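Local coordinates for protein Cow rumen GH26 endo-mannanase (Metagenome, PDB 6UEH) that probably hydrolyses internal beta-1,4-mannosidic linkages in mannans such as galactomannan, as a family 26 glycoside hydrolase carrying an accessory carbohydrate-binding-type domain, at residues A[238-250]-A[258-270]. Numbering follows the deposited sequence.
Sequences SWHINVPKDFDSY and WQQCTYATSSTFK. With ACT (acetate ion), chain D.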
# COMPACT_ATOMS: atom_id res chain seq x y z
N SER A 238 -2.16 12.53 -8.83
CA SER A 238 -3.51 12.15 -8.43
C SER A 238 -4.51 13.10 -9.08
O SER A 238 -4.13 13.98 -9.86
CB SER A 238 -3.65 12.17 -6.90
OG SER A 238 -3.07 13.34 -6.34
N TRP A 239 -5.79 12.94 -8.77
CA TRP A 239 -6.84 13.70 -9.43
C TRP A 239 -8.01 13.93 -8.48
O TRP A 239 -9.01 13.21 -8.53
CB TRP A 239 -7.31 12.96 -10.69
CG TRP A 239 -8.30 13.70 -11.55
CD1 TRP A 239 -8.38 15.05 -11.74
CD2 TRP A 239 -9.35 13.11 -12.33
NE1 TRP A 239 -9.42 15.34 -12.60
CE2 TRP A 239 -10.03 14.17 -12.97
CE3 TRP A 239 -9.78 11.80 -12.54
CZ2 TRP A 239 -11.12 13.95 -13.81
CZ3 TRP A 239 -10.86 11.58 -13.38
CH2 TRP A 239 -11.52 12.65 -14.00
N HIS A 240 -7.89 14.93 -7.60
CA HIS A 240 -8.93 15.24 -6.63
C HIS A 240 -10.12 15.95 -7.29
O HIS A 240 -10.47 17.07 -6.92
CB HIS A 240 -8.38 16.12 -5.50
CG HIS A 240 -7.55 15.38 -4.50
ND1 HIS A 240 -6.25 15.00 -4.75
CD2 HIS A 240 -7.84 14.95 -3.25
CE1 HIS A 240 -5.77 14.37 -3.69
NE2 HIS A 240 -6.71 14.32 -2.77
N ILE A 241 -10.75 15.28 -8.25
CA ILE A 241 -11.86 15.88 -8.99
C ILE A 241 -13.10 16.03 -8.10
O ILE A 241 -13.61 15.05 -7.55
CB ILE A 241 -12.19 15.07 -10.27
CG1 ILE A 241 -13.41 15.67 -10.99
CG2 ILE A 241 -12.40 13.59 -9.95
CD1 ILE A 241 -13.17 17.07 -11.52
N ASN A 242 -13.56 17.26 -7.96
CA ASN A 242 -14.73 17.56 -7.13
C ASN A 242 -16.05 17.41 -7.88
O ASN A 242 -16.09 17.43 -9.11
CB ASN A 242 -14.64 18.99 -6.57
CG ASN A 242 -13.62 19.13 -5.46
OD1 ASN A 242 -12.54 18.53 -5.50
ND2 ASN A 242 -13.96 19.92 -4.45
N VAL A 243 -17.12 17.25 -7.12
CA VAL A 243 -18.47 17.33 -7.66
C VAL A 243 -19.22 18.43 -6.92
O VAL A 243 -18.82 18.81 -5.82
CB VAL A 243 -19.23 15.99 -7.52
CG1 VAL A 243 -18.52 14.88 -8.28
CG2 VAL A 243 -19.40 15.62 -6.05
N PRO A 244 -20.28 18.98 -7.53
CA PRO A 244 -21.08 19.96 -6.78
C PRO A 244 -21.74 19.33 -5.56
O PRO A 244 -22.24 18.21 -5.66
CB PRO A 244 -22.14 20.41 -7.80
CG PRO A 244 -21.55 20.09 -9.13
CD PRO A 244 -20.74 18.84 -8.92
N LYS A 245 -21.72 20.02 -4.42
CA LYS A 245 -22.39 19.53 -3.22
C LYS A 245 -23.88 19.41 -3.48
O LYS A 245 -24.49 18.37 -3.23
CB LYS A 245 -22.13 20.45 -2.03
CG LYS A 245 -20.69 20.50 -1.56
CD LYS A 245 -20.56 21.44 -0.36
CE LYS A 245 -19.13 21.50 0.15
NZ LYS A 245 -19.01 22.43 1.31
N ASP A 246 -24.47 20.50 -3.97
CA ASP A 246 -25.87 20.53 -4.34
C ASP A 246 -26.02 20.21 -5.83
O ASP A 246 -26.08 21.10 -6.67
CB ASP A 246 -26.48 21.90 -4.02
CG ASP A 246 -27.94 22.00 -4.41
OD1 ASP A 246 -28.61 20.96 -4.51
OD2 ASP A 246 -28.43 23.14 -4.60
N PHE A 247 -26.08 18.92 -6.14
CA PHE A 247 -26.09 18.48 -7.53
C PHE A 247 -27.48 18.53 -8.14
O PHE A 247 -27.63 18.50 -9.37
CB PHE A 247 -25.52 17.06 -7.63
CG PHE A 247 -25.10 16.68 -9.03
CD1 PHE A 247 -24.03 17.32 -9.64
CD2 PHE A 247 -25.77 15.68 -9.72
CE1 PHE A 247 -23.64 16.97 -10.92
CE2 PHE A 247 -25.38 15.33 -11.00
CZ PHE A 247 -24.32 15.97 -11.60
N ASP A 248 -28.51 18.62 -7.30
CA ASP A 248 -29.89 18.68 -7.78
C ASP A 248 -30.15 19.96 -8.56
O ASP A 248 -30.82 19.94 -9.60
CB ASP A 248 -30.87 18.58 -6.61
CG ASP A 248 -30.90 17.20 -5.98
OD1 ASP A 248 -30.52 16.22 -6.67
OD2 ASP A 248 -31.29 17.08 -4.80
N SER A 249 -29.62 21.08 -8.07
CA SER A 249 -29.86 22.37 -8.71
C SER A 249 -28.80 22.67 -9.76
O SER A 249 -28.94 23.62 -10.54
CB SER A 249 -29.88 23.49 -7.66
OG SER A 249 -28.60 23.70 -7.12
N TYR A 250 -27.74 21.87 -9.79
CA TYR A 250 -26.67 22.06 -10.75
C TYR A 250 -27.13 21.76 -12.18
O TYR A 250 -27.88 20.81 -12.41
CB TYR A 250 -25.46 21.19 -10.40
CG TYR A 250 -24.39 21.17 -11.47
CD1 TYR A 250 -23.48 22.22 -11.58
CD2 TYR A 250 -24.28 20.11 -12.36
CE1 TYR A 250 -22.50 22.21 -12.55
CE2 TYR A 250 -23.31 20.09 -13.34
CZ TYR A 250 -22.41 21.14 -13.43
OH TYR A 250 -21.44 21.13 -14.40
N TRP A 258 -15.58 26.76 -5.47
CA TRP A 258 -14.99 25.54 -4.93
C TRP A 258 -15.51 25.25 -3.52
O TRP A 258 -15.57 24.10 -3.10
CB TRP A 258 -13.46 25.61 -4.94
CG TRP A 258 -12.87 26.61 -3.99
CD1 TRP A 258 -12.54 27.91 -4.28
CD2 TRP A 258 -12.53 26.40 -2.62
NE1 TRP A 258 -12.02 28.51 -3.16
CE2 TRP A 258 -12.00 27.61 -2.13
CE3 TRP A 258 -12.62 25.30 -1.75
CZ2 TRP A 258 -11.57 27.76 -0.81
CZ3 TRP A 258 -12.19 25.45 -0.45
CH2 TRP A 258 -11.67 26.67 0.01
N GLN A 259 -15.91 26.30 -2.81
CA GLN A 259 -16.49 26.14 -1.47
C GLN A 259 -17.80 25.36 -1.52
O GLN A 259 -18.20 24.75 -0.54
CB GLN A 259 -16.72 27.51 -0.81
CG GLN A 259 -15.60 28.51 -1.03
CD GLN A 259 -15.87 29.43 -2.21
OE1 GLN A 259 -16.85 30.18 -2.21
NE2 GLN A 259 -15.01 29.36 -3.22
N GLN A 260 -18.46 25.40 -2.67
CA GLN A 260 -19.71 24.67 -2.87
C GLN A 260 -19.47 23.35 -3.59
O GLN A 260 -20.41 22.69 -4.03
CB GLN A 260 -20.72 25.52 -3.65
CG GLN A 260 -21.52 26.48 -2.79
CD GLN A 260 -20.66 27.50 -2.08
OE1 GLN A 260 -20.00 28.31 -2.73
NE2 GLN A 260 -20.67 27.48 -0.76
N CYS A 261 -18.21 22.97 -3.70
CA CYS A 261 -17.84 21.69 -4.29
C CYS A 261 -17.23 20.78 -3.24
O CYS A 261 -16.83 21.24 -2.17
CB CYS A 261 -16.87 21.89 -5.45
SG CYS A 261 -17.50 22.96 -6.76
N THR A 262 -17.16 19.49 -3.53
CA THR A 262 -16.57 18.54 -2.61
C THR A 262 -16.04 17.32 -3.35
O THR A 262 -16.51 16.98 -4.44
CB THR A 262 -17.60 18.08 -1.54
OG1 THR A 262 -16.94 17.28 -0.55
CG2 THR A 262 -18.72 17.27 -2.18
N TYR A 263 -15.03 16.67 -2.77
CA TYR A 263 -14.59 15.38 -3.27
C TYR A 263 -15.04 14.30 -2.29
O TYR A 263 -14.75 13.11 -2.48
CB TYR A 263 -13.07 15.34 -3.47
CG TYR A 263 -12.25 15.84 -2.29
CD1 TYR A 263 -12.30 15.21 -1.05
CD2 TYR A 263 -11.38 16.92 -2.44
CE1 TYR A 263 -11.55 15.66 0.01
CE2 TYR A 263 -10.62 17.37 -1.38
CZ TYR A 263 -10.71 16.74 -0.15
OH TYR A 263 -9.96 17.18 0.91
N ALA A 264 -15.73 14.72 -1.24
CA ALA A 264 -16.13 13.82 -0.16
C ALA A 264 -17.46 13.14 -0.45
O ALA A 264 -17.95 13.15 -1.58
CB ALA A 264 -16.19 14.57 1.16
N THR A 265 -18.06 12.56 0.59
CA THR A 265 -19.29 11.78 0.44
C THR A 265 -20.52 12.56 0.90
O THR A 265 -21.52 11.97 1.31
CB THR A 265 -19.20 10.47 1.24
OG1 THR A 265 -18.94 10.76 2.62
CG2 THR A 265 -18.09 9.59 0.71
N SER A 266 -20.45 13.88 0.81
CA SER A 266 -21.50 14.74 1.32
C SER A 266 -22.38 15.35 0.23
O SER A 266 -23.22 16.20 0.50
CB SER A 266 -20.89 15.86 2.17
OG SER A 266 -19.85 16.52 1.45
N SER A 267 -22.18 14.90 -1.01
CA SER A 267 -22.93 15.45 -2.14
C SER A 267 -24.16 14.62 -2.49
O SER A 267 -24.25 13.44 -2.14
CB SER A 267 -22.03 15.55 -3.37
OG SER A 267 -22.76 15.98 -4.50
N THR A 268 -25.12 15.24 -3.17
CA THR A 268 -26.30 14.54 -3.66
C THR A 268 -26.01 13.90 -5.02
O THR A 268 -26.87 13.23 -5.60
CB THR A 268 -27.51 15.49 -3.77
OG1 THR A 268 -27.16 16.62 -4.58
CG2 THR A 268 -27.94 15.97 -2.39
N PHE A 269 -24.81 14.14 -5.52
CA PHE A 269 -24.29 13.46 -6.71
C PHE A 269 -24.37 11.95 -6.51
O PHE A 269 -23.77 11.40 -5.59
CB PHE A 269 -22.84 13.90 -6.96
CG PHE A 269 -22.23 13.37 -8.23
CD1 PHE A 269 -21.61 12.13 -8.26
CD2 PHE A 269 -22.23 14.14 -9.39
CE1 PHE A 269 -21.03 11.66 -9.43
CE2 PHE A 269 -21.65 13.67 -10.56
CZ PHE A 269 -21.05 12.43 -10.57
N LYS A 270 -25.14 11.28 -7.37
CA LYS A 270 -25.28 9.83 -7.29
C LYS A 270 -24.08 9.14 -7.94
O LYS A 270 -23.98 9.09 -9.16
CB LYS A 270 -26.59 9.37 -7.95
CG LYS A 270 -27.84 9.82 -7.21
CD LYS A 270 -29.09 9.23 -7.84
CE LYS A 270 -30.34 9.67 -7.09
NZ LYS A 270 -30.49 11.15 -7.07
C ACT D . -5.16 13.11 -0.18
O ACT D . -6.27 13.69 -0.25
OXT ACT D . -4.87 12.37 -1.14
CH3 ACT D . -4.24 13.30 0.99
O HOH W 1 -28.83 18.59 -4.04
O HOH W 2 -23.13 22.87 -4.17
O HOH W 3 -28.61 14.86 -7.73
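Q259 receives K245 at its carbonyl: NZ donates to Q259 O at 3.1 Å. The lysine chain is extended beyond CG, carrying its amine past Q260. Q260 O accepts from K245 N (3.0 Å). Strand 261-262 pairs antiparallel with 243-244, and T262 and V243 exchange two backbone hydrogen bonds. Y263 offers a ring face to the edge of H240, planes at 66°. Next to the touching CD2, H240 NE2 donates to acetate O at 2.6 Å. H312 NE2 also hydrogen-bonds to this acetate, probably from the crystallisation liquor. S267 OG, anti to its backbone N (chi1 175°), donates to P244 O at 2.6 Å. S267 OG also accepts from F269 N, closing an ST turn. T268 N binds K245 O, while T268 OG1 accepts from F247 N at 3.0 Å. V243 CG1 lies over one face of F269, 3.9 Å from the ring centroid, a CH-pi contact. The F269 edge, led by CD2, meets the face of F247, centroids 4.7 Å apart. This beta-hairpin follows barrel strand 234-238; F247 and F269 touch E281 of helix 280-301. Two bonds on S267 OG set its rotation. D206, bonded to H240 ND1 and S238 OG, probably orients the imidazole toward the anion.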